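Local coordinates for protein 3-methyladenine DNA glycosylase (Helicobacter pylori, PDB 1PU6) that excises 3-methyladenine from alkylated DNA as a base excision repair glycosylase of the helix-hairpin-helix superfamily, at residues K9-K12 with S13-L16; E180-N183 with S184-L188. One frame throughout, in Å; residues are numbered along the deposited sequence.

In the fold
Contact 1 (9-12 with 13-16) lies at the C-terminal end of helix 4-12, near the start of a chain that forms no strand; contact 2 (180-183 with 184-188) covers the short helix 182-187, which comes much later in the sequence. Their centres are nevertheless about 15 Å apart, on the same side of the molecule, and the two touch where Lys12 CE lies 3.8 Å from Leu188 O. Helix 4-12 is common to both, since its Phe5 and Leu8 pack on helix 182-187 and its neighbour Leu188. The N-terminal helix is thereby joined to the C-terminal part of the fold.

Contact 1. Residues K9-K12 with S13-L16; sequences KALK and SLDL
Ser13 is tied twice to the last turn of helix 4-12. Its N-H gives a helical bond to Lys9 O (3.1 Å), while its hydroxyl donates to Ala10 O at 2.7 Å from OG. A chi1 of 83° holds OG between the backbone N and the carbonyl carbon, and from there it reaches back to that carbonyl; the weak bond from Ser13 N to the same oxygen adds little. At Leu14 the pattern shortens: its N-H goes to Leu11 O (3.0 Å), and its CG lies against Ala10 O. Ser13 and Leu14 are the middle residues of a type I turn from Lys12 to Asp15, closed by Asp15 N on Lys12 O at 3.3 Å with a nearly straight N-H (165°). Positive phi at Asp15 takes the chain out of the helical path. Leu16 then comes back to the helix: its CD1 is 3.8 Å from Leu11 CD2, and its N donates to a water that in turn donates to Leu11 O. Phe209 of helix 207-215 packs on Leu11, Leu14 and Leu16 alike. The chemistry implies a helix end unwound in steps, whose last carbonyls are satisfied by a hydroxyl, a tight turn and a water, while Leu11, Leu14 and Leu16 all stay against the side chain of Phe209.

Contact 2. Residues E180-N183 with S184-L188; sequences ENLN and SALAL
Asn181 and Ala185 open a run of three successive i to i+4 bonds that makes up helix 182-187. Ala185 N donates to Asn181 O at 2.8 Å. The next bond, Leu186 N to Leu182 O, is 2.9 Å long and is the straightest of the three at the hydrogen, with an N-H...O angle of 167°. Ala187 N to Asn183 O is more bent, at 139°. Beyond this the spacing tightens, for Leu188 N bonds to Ala185 O and only weakly to Ser184 O.

Asn181 occupies the N-cap position, yet its side chain makes no capping bond. Its ND2 instead reaches back to Gly177 O, near the C-terminal end of helix 167-179, and so the residue ties that helix to the start of the next. This is a short connecting helix on the surface of a helix-hairpin-helix glycosylase, lodged between helix 4-12 and helix 195-203: Phe5 of the former meets Asn181, Ser184 and Ala185, while Leu195 and Leu198 of the latter meet Leu182 and Ala185 respectively.

Among the side chains, Leu182 and Leu186 form the apolar pair, one turn apart. Leu182 has CG anti to the backbone N (chi1 -177°), which leans its branch along the helix toward the later residue; CD1 then meets Leu186 CD1 at 3.9 Å, the two side chains lying at a slant to each other. Leu186 CG also lies close to the oxygen its own N-H bonds to, 3.3 Å from Leu182 O. The methyl group of Ala187 lies just as near to a carbonyl one residue on, with CB 3.3 Å from Asn183 O.

Contact 1. Residues K9-K12 with S13-L16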
ATOM      1  N   LYS A   9      -0.977  18.484  -9.328  1.00 17.96           N
ATOM      2  CA  LYS A   9      -0.361  19.112 -10.506  1.00 18.27           C
ATOM      3  C   LYS A   9       1.137  19.428 -10.288  1.00 18.49           C
ATOM      4  O   LYS A   9       1.988  19.194 -11.190  1.00 18.32           O
ATOM      5  CB  LYS A   9      -1.141  20.405 -10.874  1.00 19.91           C
ATOM      6  CG  LYS A   9      -2.514  20.136 -11.464  1.00 22.33           C
ATOM      7  CD  LYS A   9      -3.202  21.402 -12.002  1.00 25.14           C
ATOM      8  CE  LYS A   9      -3.635  22.290 -10.849  1.00 28.64           C
ATOM      9  NZ  LYS A   9      -4.233  23.597 -11.263  1.00 32.41           N
ATOM     10  N   ALA A  10       1.470  19.990  -9.123  1.00 18.55           N
ATOM     11  CA  ALA A  10       2.871  20.344  -8.832  1.00 18.98           C
ATOM     12  C   ALA A  10       3.786  19.128  -8.827  1.00 18.59           C
ATOM     13  O   ALA A  10       4.891  19.144  -9.434  1.00 20.02           O
ATOM     14  CB  ALA A  10       2.960  21.084  -7.480  1.00 20.30           C
ATOM     15  N   LEU A  11       3.338  18.056  -8.203  1.00 16.72           N
ATOM     16  CA  LEU A  11       4.173  16.863  -8.138  1.00 16.42           C
ATOM     17  C   LEU A  11       4.275  16.195  -9.520  1.00 17.13           C
ATOM     18  O   LEU A  11       5.375  15.696  -9.928  1.00 17.49           O
ATOM     19  CB  LEU A  11       3.620  15.883  -7.100  1.00 17.44           C
ATOM     20  CG  LEU A  11       3.795  16.317  -5.620  1.00 17.93           C
ATOM     21  CD1 LEU A  11       3.040  15.366  -4.691  1.00 20.42           C
ATOM     22  CD2 LEU A  11       5.301  16.367  -5.234  1.00 20.70           C
ATOM     23  N   LYS A  12       3.159  16.200 -10.259  1.00 17.94           N
ATOM     24  CA  LYS A  12       3.142  15.643 -11.597  1.00 18.62           C
ATOM     25  C   LYS A  12       4.217  16.326 -12.483  1.00 19.46           C
ATOM     26  O   LYS A  12       4.901  15.668 -13.311  1.00 20.66           O
ATOM     27  CB  LYS A  12       1.757  15.816 -12.230  1.00 19.49           C
ATOM     28  CG  LYS A  12       1.614  15.257 -13.643  1.00 21.73           C
ATOM     29  CD  LYS A  12       1.663  13.751 -13.614  1.00 24.90           C
ATOM     30  CE  LYS A  12       0.891  13.164 -14.805  1.00 28.60           C
ATOM     31  NZ  LYS A  12       1.842  13.098 -15.915  1.00 35.77           N
ATOM     32  N   SER A  13       4.361  17.626 -12.302  1.00 19.40           N
ATOM     33  CA  SER A  13       5.310  18.406 -13.126  1.00 20.33           C
ATOM     34  C   SER A  13       6.779  18.033 -12.875  1.00 20.51           C
ATOM     35  O   SER A  13       7.654  18.376 -13.663  1.00 21.60           O
ATOM     36  CB  SER A  13       5.076  19.891 -12.871  1.00 20.65           C
ATOM     37  OG  SER A  13       5.759  20.287 -11.694  1.00 25.45           O
ATOM     38  N   LEU A  14       7.061  17.333 -11.776  1.00 20.46           N
ATOM     39  CA  LEU A  14       8.458  16.942 -11.473  1.00 20.36           C
ATOM     40  C   LEU A  14       8.918  15.606 -12.083  1.00 22.85           C
ATOM     41  O   LEU A  14      10.121  15.270 -12.017  1.00 22.50           O
ATOM     42  CB  LEU A  14       8.667  16.865  -9.947  1.00 21.05           C
ATOM     43  CG  LEU A  14       8.361  18.131  -9.153  1.00 20.81           C
ATOM     44  CD1 LEU A  14       8.564  17.807  -7.613  1.00 24.38           C
ATOM     45  CD2 LEU A  14       9.235  19.287  -9.681  1.00 25.17           C
ATOM     46  N   ASP A  15       7.989  14.833 -12.665  1.00 23.13           N
ATOM     47  CA  ASP A  15       8.302  13.512 -13.257  1.00 24.53           C
ATOM     48  C   ASP A  15       9.008  12.536 -12.266  1.00 23.34           C
ATOM     49  O   ASP A  15       9.973  11.831 -12.606  1.00 24.48           O
ATOM     50  CB  ASP A  15       9.096  13.659 -14.567  1.00 23.94           C
ATOM     51  CG  ASP A  15       8.258  14.193 -15.722  0.50 26.88           C
ATOM     52  OD1 ASP A  15       7.198  13.593 -16.041  0.50 28.69           O
ATOM     53  OD2 ASP A  15       8.583  15.208 -16.380  0.50 33.78           O
ATOM     54  N   LEU A  16       8.497  12.494 -11.038  1.00 22.09           N
ATOM     55  CA  LEU A  16       9.126  11.716  -9.945  1.00 21.62           C
ATOM     56  C   LEU A  16       9.066  10.225 -10.181  1.00 22.01           C
ATOM     57  O   LEU A  16       9.892   9.465  -9.626  1.00 23.25           O
ATOM     58  CB  LEU A  16       8.369  11.952  -8.612  1.00 20.96           C
ATOM     59  CG  LEU A  16       8.567  13.372  -8.042  1.00 22.37           C
ATOM     60  CD1 LEU A  16       7.417  13.852  -7.116  1.00 21.20           C
ATOM     61  CD2 LEU A  16       9.907  13.456  -7.321  1.00 27.59           C
TER
HETATM   62  O   HOH W   1       5.695  13.104 -10.814  1.00 22.21           O

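Contact 2. Residues E180-N183 with S184-L188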
ATOM      1  N   GLU A 180     -13.277  16.799  -6.328  1.00 22.23           N
ATOM      2  CA  GLU A 180     -13.862  18.097  -6.690  1.00 23.59           C
ATOM      3  C   GLU A 180     -13.397  18.599  -8.067  1.00 23.39           C
ATOM      4  O   GLU A 180     -13.992  19.536  -8.625  1.00 24.82           O
ATOM      5  CB  GLU A 180     -13.515  19.118  -5.582  1.00 25.66           C
ATOM      6  CG  GLU A 180     -14.331  18.914  -4.293  1.00 31.13           C
ATOM      7  CD  GLU A 180     -13.723  19.528  -3.029  1.00 39.62           C
ATOM      8  OE1 GLU A 180     -14.227  19.181  -1.924  1.00 44.12           O
ATOM      9  OE2 GLU A 180     -12.747  20.323  -3.114  1.00 43.52           O
ATOM     10  N   ASN A 181     -12.345  17.978  -8.603  1.00 21.98           N
ATOM     11  CA  ASN A 181     -11.702  18.372  -9.840  1.00 22.03           C
ATOM     12  C   ASN A 181     -11.484  17.123 -10.724  1.00 21.77           C
ATOM     13  O   ASN A 181     -10.459  16.989 -11.405  1.00 22.57           O
ATOM     14  CB  ASN A 181     -10.336  19.011  -9.540  1.00 22.12           C
ATOM     15  CG  ASN A 181     -10.449  20.336  -8.858  1.00 26.22           C
ATOM     16  OD1 ASN A 181     -10.801  21.348  -9.517  1.00 26.57           O
ATOM     17  ND2 ASN A 181     -10.180  20.384  -7.556  1.00 23.31           N
ATOM     18  N   LEU A 182     -12.453  16.223 -10.709  1.00 21.20           N
ATOM     19  CA  LEU A 182     -12.221  14.906 -11.221  1.00 21.20           C
ATOM     20  C   LEU A 182     -11.896  14.913 -12.733  1.00 21.62           C
ATOM     21  O   LEU A 182     -10.939  14.237 -13.170  1.00 21.51           O
ATOM     22  CB  LEU A 182     -13.422  14.012 -10.938  1.00 22.83           C
ATOM     23  CG  LEU A 182     -13.272  12.553 -11.386  1.00 23.03           C
ATOM     24  CD1 LEU A 182     -12.102  11.895 -10.707  1.00 24.45           C
ATOM     25  CD2 LEU A 182     -14.614  11.839 -11.095  1.00 27.04           C
ATOM     26  N   ASN A 183     -12.683  15.644 -13.507  1.00 23.34           N
ATOM     27  CA  ASN A 183     -12.403  15.717 -14.934  1.00 23.68           C
ATOM     28  C   ASN A 183     -10.979  16.195 -15.195  1.00 24.97           C
ATOM     29  O   ASN A 183     -10.267  15.644 -16.074  1.00 23.05           O
ATOM     30  CB  ASN A 183     -13.432  16.625 -15.636  1.00 26.93           C
ATOM     31  CG  ASN A 183     -14.672  15.862 -16.062  1.00 32.83           C
ATOM     32  OD1 ASN A 183     -14.903  14.729 -15.611  1.00 37.64           O
ATOM     33  ND2 ASN A 183     -15.474  16.465 -16.943  1.00 40.42           N
ATOM     34  N   SER A 184     -10.565  17.264 -14.491  1.00 23.28           N
ATOM     35  CA  SER A 184      -9.217  17.829 -14.683  1.00 23.34           C
ATOM     36  C   SER A 184      -8.128  16.875 -14.279  1.00 23.18           C
ATOM     37  O   SER A 184      -7.047  16.786 -14.932  1.00 23.61           O
ATOM     38  CB  SER A 184      -9.095  19.137 -13.897  1.00 24.58           C
ATOM     39  OG  SER A 184      -9.981  20.112 -14.423  1.00 27.44           O
ATOM     40  N   ALA A 185      -8.375  16.170 -13.167  1.00 20.08           N
ATOM     41  CA  ALA A 185      -7.343  15.237 -12.611  1.00 19.99           C
ATOM     42  C   ALA A 185      -7.147  14.087 -13.611  1.00 18.74           C
ATOM     43  O   ALA A 185      -6.019  13.734 -13.960  1.00 19.18           O
ATOM     44  CB  ALA A 185      -7.769  14.754 -11.250  1.00 19.31           C
ATOM     45  N   LEU A 186      -8.254  13.556 -14.131  1.00 18.41           N
ATOM     46  CA  LEU A 186      -8.164  12.441 -15.087  1.00 19.33           C
ATOM     47  C   LEU A 186      -7.524  12.892 -16.425  1.00 19.74           C
ATOM     48  O   LEU A 186      -6.805  12.118 -17.121  1.00 19.93           O
ATOM     49  CB  LEU A 186      -9.556  11.841 -15.343  1.00 18.52           C
ATOM     50  CG  LEU A 186     -10.103  11.130 -14.086  1.00 19.88           C
ATOM     51  CD1 LEU A 186     -11.536  10.706 -14.365  1.00 24.86           C
ATOM     52  CD2 LEU A 186      -9.275   9.923 -13.616  1.00 22.96           C
ATOM     53  N   ALA A 187      -7.718  14.176 -16.757  1.00 19.76           N
ATOM     54  CA  ALA A 187      -7.128  14.714 -17.992  1.00 21.00           C
ATOM     55  C   ALA A 187      -5.594  14.862 -17.920  1.00 21.59           C
ATOM     56  O   ALA A 187      -4.902  14.897 -18.995  1.00 24.06           O
ATOM     57  CB  ALA A 187      -7.833  16.039 -18.340  1.00 21.30           C
ATOM     58  N   LEU A 188      -5.030  14.901 -16.702  1.00 21.36           N
ATOM     59  CA  LEU A 188      -3.557  14.868 -16.530  1.00 22.45           C
ATOM     60  C   LEU A 188      -2.932  13.615 -17.163  1.00 22.71           C
ATOM     61  O   LEU A 188      -1.713  13.613 -17.514  1.00 23.60           O
ATOM     62  CB  LEU A 188      -3.151  14.889 -15.034  1.00 20.70           C
ATOM     63  CG  LEU A 188      -3.457  16.158 -14.218  1.00 22.37           C
ATOM     64  CD1 LEU A 188      -3.047  15.916 -12.791  1.00 22.91           C
ATOM     65  CD2 LEU A 188      -2.663  17.357 -14.815  1.00 24.16           C
TER